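Local coordinates for farnesyl diphosphate synthase (Rhodobacter capsulatus, PDB 3M0G), which probably condenses farnesyl diphosphate with isopentenyl diphosphate into geranylgeranyl diphosphate, with magnesium as cofactor, for carotenoid and diterpene synthesis, at residues L182-A187 with P200-A205; F47-S52 with A187-I192. All coordinates share one frame; numbering follows the deposited sequence.

In the fold
After two earlier helices the chain reaches helix 44-55, and residues 187-192, 135 residues further on, pack against it; contact 2 thus closes a long, mostly helical loop. Contact 1 is far more local: helix 168-194 turns through a short connection into helix 199-219, and residues 182-187 and 200-205 close this antiparallel hairpin. Because the segments alternate along the chain, the two contacts cross. They share Ala187, and their centres lie about 8 Å apart. Helix 168-194 packs on both other helices, and these also touch each other through Leu48 and Tyr204, so the three form a mutually packed group in the mainly helical prenyl synthase fold.

Contact 1 of 2, residues L182-A187 with P200-A205; sequences LISFAA and PLTAYA. Unlike the reference sequence in segment 200-205: Pro200 (reference Leu), Thr202 (reference Ala).
Ala205 and Ala187 meet methyl to methyl, CB to CB at 3.8 Å, where two consecutive helices of the polyprenyl synthase fold run back antiparallel. Small residues set the spacing, and the axes of the short segments approach to 8.5 Å at an angle of 147°. Ala205 CB presses on the backbone of the other helix, 3.5 Å from Ser184 CA, a tight carbon contact. One turn away Leu201 hangs over the carbonyl end of Ala187: its CG lies anti to its own carbonyl carbon (chi1 -75°), and the branch that follows brings CD1 to 3.3 Å and CD2 to 3.4 Å from Ala187 O. The Tyr204 ring presents its edge to Ala187, with CD2 4.2 Å from the CB methyl.

The side-chain hydroxyls bond outside the two segments: Ser184 OG to Gln188 NE2 one turn on in its own helix, Thr202 OG1 to Arg198 O, and Tyr204 OH to Leu277 O. Farther out, helix 44-55 covers part of the pair through Leu48, which touches Ile183, Ala186 and Tyr204, while Phe185 on the far face of helix 168-194 packs against helices 60-81 and 130-144.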
loop_
_atom_site.group_PDB
_atom_site.type_symbol
_atom_site.label_atom_id
_atom_site.label_comp_id
_atom_site.label_asym_id
_atom_site.label_seq_id
_atom_site.Cartn_x
_atom_site.Cartn_y
_atom_site.Cartn_z
ATOM N N LEU B 182 -5.522 0.468 13.138
ATOM C CA LEU B 182 -4.046 0.262 13.075
ATOM C C LEU B 182 -3.480 -0.182 14.389
ATOM O O LEU B 182 -2.538 -0.999 14.419
ATOM C CB LEU B 182 -3.292 1.535 12.642
ATOM C CG LEU B 182 -1.911 1.334 11.979
ATOM C CD1 LEU B 182 -1.963 0.345 10.802
ATOM C CD2 LEU B 182 -1.209 2.619 11.555
ATOM N N ILE B 183 -4.021 0.371 15.475
ATOM C CA ILE B 183 -3.624 -0.083 16.826
ATOM C C ILE B 183 -3.996 -1.547 17.064
ATOM O O ILE B 183 -3.261 -2.280 17.776
ATOM C CB ILE B 183 -4.215 0.842 17.926
ATOM C CG1 ILE B 183 -3.361 2.112 18.061
ATOM C CG2 ILE B 183 -4.370 0.106 19.287
ATOM C CD1 ILE B 183 -4.192 3.414 18.286
ATOM N N SER B 184 -5.160 -1.943 16.551
ATOM C CA SER B 184 -5.624 -3.325 16.656
ATOM C C SER B 184 -4.737 -4.269 15.844
ATOM O O SER B 184 -4.411 -5.387 16.295
ATOM C CB SER B 184 -7.082 -3.466 16.210
ATOM O OG SER B 184 -7.501 -4.826 16.365
ATOM N N PHE B 185 -4.332 -3.825 14.651
ATOM C CA PHE B 185 -3.327 -4.599 13.942
ATOM C C PHE B 185 -2.104 -4.823 14.821
ATOM O O PHE B 185 -1.696 -5.963 14.979
ATOM C CB PHE B 185 -2.873 -3.987 12.628
ATOM C CG PHE B 185 -1.673 -4.688 12.042
ATOM C CD1 PHE B 185 -1.831 -5.899 11.346
ATOM C CD2 PHE B 185 -0.388 -4.177 12.214
ATOM C CE1 PHE B 185 -0.721 -6.581 10.798
ATOM C CE2 PHE B 185 0.717 -4.841 11.658
ATOM C CZ PHE B 185 0.543 -6.051 10.947
ATOM N N ALA B 186 -1.507 -3.749 15.368
ATOM C CA ALA B 186 -0.276 -3.884 16.193
ATOM C C ALA B 186 -0.444 -4.846 17.359
ATOM O O ALA B 186 0.466 -5.639 17.675
ATOM C CB ALA B 186 0.207 -2.513 16.728
ATOM N N ALA B 187 -1.599 -4.757 18.014
ATOM C CA ALA B 187 -1.879 -5.545 19.200
ATOM C C ALA B 187 -2.064 -7.016 18.873
ATOM O O ALA B 187 -1.705 -7.870 19.654
ATOM C CB ALA B 187 -3.101 -4.998 19.919
ATOM N N PRO B 200 -8.531 -11.944 22.695
ATOM C CA PRO B 200 -8.175 -11.044 23.788
ATOM C C PRO B 200 -7.413 -9.795 23.372
ATOM O O PRO B 200 -7.670 -8.736 23.896
ATOM C CB PRO B 200 -7.284 -11.906 24.694
ATOM C CG PRO B 200 -7.705 -13.300 24.437
ATOM C CD PRO B 200 -8.190 -13.352 23.005
ATOM N N LEU B 201 -6.467 -9.917 22.458
ATOM C CA LEU B 201 -5.734 -8.749 22.013
ATOM C C LEU B 201 -6.607 -7.838 21.137
ATOM O O LEU B 201 -6.477 -6.611 21.208
ATOM C CB LEU B 201 -4.446 -9.143 21.300
ATOM C CG LEU B 201 -3.360 -9.623 22.277
ATOM C CD1 LEU B 201 -2.367 -10.503 21.559
ATOM C CD2 LEU B 201 -2.677 -8.405 22.903
ATOM N N THR B 202 -7.530 -8.428 20.376
ATOM C CA THR B 202 -8.518 -7.631 19.606
ATOM C C THR B 202 -9.454 -6.808 20.518
ATOM O O THR B 202 -9.782 -5.650 20.223
ATOM C CB THR B 202 -9.342 -8.538 18.649
ATOM O OG1 THR B 202 -8.450 -9.245 17.785
ATOM C CG2 THR B 202 -10.307 -7.721 17.787
ATOM N N ALA B 203 -9.866 -7.398 21.634
ATOM C CA ALA B 203 -10.778 -6.742 22.569
ATOM C C ALA B 203 -10.059 -5.625 23.326
ATOM O O ALA B 203 -10.591 -4.524 23.472
ATOM C CB ALA B 203 -11.402 -7.774 23.539
ATOM N N TYR B 204 -8.865 -5.951 23.824
ATOM C CA TYR B 204 -7.903 -5.005 24.391
ATOM C C TYR B 204 -7.747 -3.772 23.503
ATOM O O TYR B 204 -7.864 -2.635 23.961
ATOM C CB TYR B 204 -6.546 -5.704 24.585
ATOM C CG TYR B 204 -5.365 -4.787 24.877
ATOM C CD1 TYR B 204 -5.161 -4.243 26.160
ATOM C CD2 TYR B 204 -4.443 -4.469 23.875
ATOM C CE1 TYR B 204 -4.072 -3.391 26.420
ATOM C CE2 TYR B 204 -3.351 -3.620 24.125
ATOM C CZ TYR B 204 -3.168 -3.093 25.390
ATOM O OH TYR B 204 -2.092 -2.260 25.634
ATOM N N ALA B 205 -7.506 -4.017 22.230
ATOM C CA ALA B 205 -7.218 -2.961 21.255
ATOM C C ALA B 205 -8.424 -2.077 20.910
ATOM O O ALA B 205 -8.280 -0.868 20.752
ATOM C CB ALA B 205 -6.633 -3.598 19.995
#

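Contact 2 of 2, residues F47-S52 with A187-I192; sequences FLAIES and AQAGAI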
loop_
_atom_site.group_PDB
_atom_site.type_symbol
_atom_site.label_atom_id
_atom_site.label_comp_id
_atom_site.label_asym_id
_atom_site.label_seq_id
_atom_site.Cartn_x
_atom_site.Cartn_y
_atom_site.Cartn_z
ATOM N N PHE B 47 5.531 -0.684 19.644
ATOM C CA PHE B 47 5.608 -1.185 21.002
ATOM C C PHE B 47 4.570 -2.289 21.223
ATOM O O PHE B 47 4.891 -3.348 21.720
ATOM C CB PHE B 47 5.454 -0.030 21.999
ATOM C CG PHE B 47 5.513 -0.444 23.431
ATOM C CD1 PHE B 47 6.734 -0.545 24.093
ATOM C CD2 PHE B 47 4.342 -0.706 24.132
ATOM C CE1 PHE B 47 6.791 -0.919 25.435
ATOM C CE2 PHE B 47 4.387 -1.077 25.480
ATOM C CZ PHE B 47 5.609 -1.183 26.128
ATOM N N LEU B 48 3.337 -2.053 20.797
ATOM C CA LEU B 48 2.250 -3.033 20.896
ATOM C C LEU B 48 2.478 -4.342 20.130
ATOM O O LEU B 48 2.040 -5.419 20.580
ATOM C CB LEU B 48 0.934 -2.405 20.418
ATOM C CG LEU B 48 0.252 -1.360 21.310
ATOM C CD1 LEU B 48 -0.956 -0.831 20.543
ATOM C CD2 LEU B 48 -0.201 -1.970 22.600
ATOM N N ALA B 49 3.179 -4.250 19.008
ATOM C CA ALA B 49 3.512 -5.411 18.201
ATOM C C ALA B 49 4.529 -6.239 18.953
ATOM O O ALA B 49 4.352 -7.447 19.144
ATOM C CB ALA B 49 4.088 -4.975 16.847
ATOM N N ILE B 50 5.593 -5.574 19.393
ATOM C CA ILE B 50 6.677 -6.256 20.116
ATOM C C ILE B 50 6.225 -6.832 21.457
ATOM O O ILE B 50 6.725 -7.894 21.917
ATOM C CB ILE B 50 7.886 -5.303 20.323
ATOM C CG1 ILE B 50 8.588 -5.057 18.978
ATOM C CG2 ILE B 50 8.880 -5.894 21.348
ATOM C CD1 ILE B 50 9.484 -3.801 18.911
ATOM N N GLU B 51 5.330 -6.096 22.116
ATOM C CA GLU B 51 4.867 -6.485 23.423
ATOM C C GLU B 51 3.890 -7.641 23.337
ATOM O O GLU B 51 3.892 -8.525 24.176
ATOM C CB GLU B 51 4.260 -5.297 24.157
ATOM C CG GLU B 51 5.260 -4.181 24.469
ATOM C CD GLU B 51 6.544 -4.667 25.107
ATOM O OE1 GLU B 51 6.521 -5.087 26.293
ATOM O OE2 GLU B 51 7.593 -4.617 24.424
ATOM N N SER B 52 3.070 -7.642 22.295
ATOM C CA SER B 52 2.099 -8.706 22.112
ATOM C C SER B 52 2.779 -9.965 21.598
ATOM O O SER B 52 2.289 -11.064 21.840
ATOM C CB SER B 52 0.972 -8.261 21.173
ATOM O OG SER B 52 1.459 -7.966 19.876
ATOM N N ALA B 187 -1.599 -4.757 18.014
ATOM C CA ALA B 187 -1.879 -5.545 19.200
ATOM C C ALA B 187 -2.064 -7.016 18.873
ATOM O O ALA B 187 -1.705 -7.870 19.654
ATOM C CB ALA B 187 -3.101 -4.998 19.919
ATOM N N GLN B 188 -2.606 -7.300 17.698
ATOM C CA GLN B 188 -2.849 -8.667 17.287
ATOM C C GLN B 188 -1.625 -9.310 16.662
ATOM O O GLN B 188 -1.595 -10.522 16.496
ATOM C CB GLN B 188 -3.976 -8.715 16.283
ATOM C CG GLN B 188 -5.338 -8.427 16.847
ATOM C CD GLN B 188 -6.374 -8.487 15.776
ATOM O OE1 GLN B 188 -6.674 -9.564 15.274
ATOM N NE2 GLN B 188 -6.932 -7.325 15.396
ATOM N N ALA B 189 -0.641 -8.492 16.294
ATOM C CA ALA B 189 0.530 -8.960 15.551
ATOM C C ALA B 189 1.285 -10.062 16.296
ATOM O O ALA B 189 1.771 -11.005 15.681
ATOM C CB ALA B 189 1.463 -7.773 15.224
ATOM N N GLY B 190 1.363 -9.954 17.618
ATOM C CA GLY B 190 2.013 -11.005 18.437
ATOM C C GLY B 190 1.251 -12.328 18.395
ATOM O O GLY B 190 1.860 -13.400 18.304
ATOM N N ALA B 191 -0.077 -12.255 18.440
ATOM C CA ALA B 191 -0.912 -13.451 18.311
ATOM C C ALA B 191 -0.831 -14.069 16.898
ATOM O O ALA B 191 -0.766 -15.292 16.774
ATOM C CB ALA B 191 -2.338 -13.157 18.711
ATOM N N ILE B 192 -0.830 -13.232 15.849
ATOM C CA ILE B 192 -0.650 -13.710 14.455
ATOM C C ILE B 192 0.641 -14.506 14.288
ATOM O O ILE B 192 0.618 -15.613 13.736
ATOM C CB ILE B 192 -0.730 -12.554 13.406
ATOM C CG1 ILE B 192 -2.126 -11.933 13.441
ATOM C CG2 ILE B 192 -0.375 -13.049 11.965
ATOM C CD1 ILE B 192 -2.250 -10.535 12.811
#
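Ser52 and Gly190 bring helices 44-55 and 168-194 together in the helical core of the polyprenyl synthase fold, with the backbones almost touching: their CA atoms are 4.3 Å apart. The short segments run roughly parallel, at 32°, and their axes close to 6.6 Å, a separation that small residues on both sides permit. Gly190, with no side chain, leaves the backbone of Ser52 room to come this close.

Apolar contact is slight. The methyls of Ala49 and Ala189 meet at 4.2 Å between CB atoms. Ser52 turns a carbon to a polar atom instead, its CB lying 3.1 Å from Ala187 O.

Hydrogen bonding centres on Ser52, whose OG lies between its backbone N and carbonyl carbon (chi1 63°). This rotation lets the hydroxyl accept the N-H of Gly190, with 3.0 Å from Gly190 N to Ser52 OG in a bond bent to 135° at the hydrogen, while remaining near carbonyls of its own helix. Its proton may go to Leu48 O or Ala49 O, and Ala186 O is a weak further partner. The hydroxyl is thus satisfied inside a buried interface.

A CA-H...O contact lies alongside: Gly190 CA directs its C-H at Ser52 O, 3.4 Å from CA to O, and the same carbonyl oxygen is also hydrogen-bonded to His56 ND1.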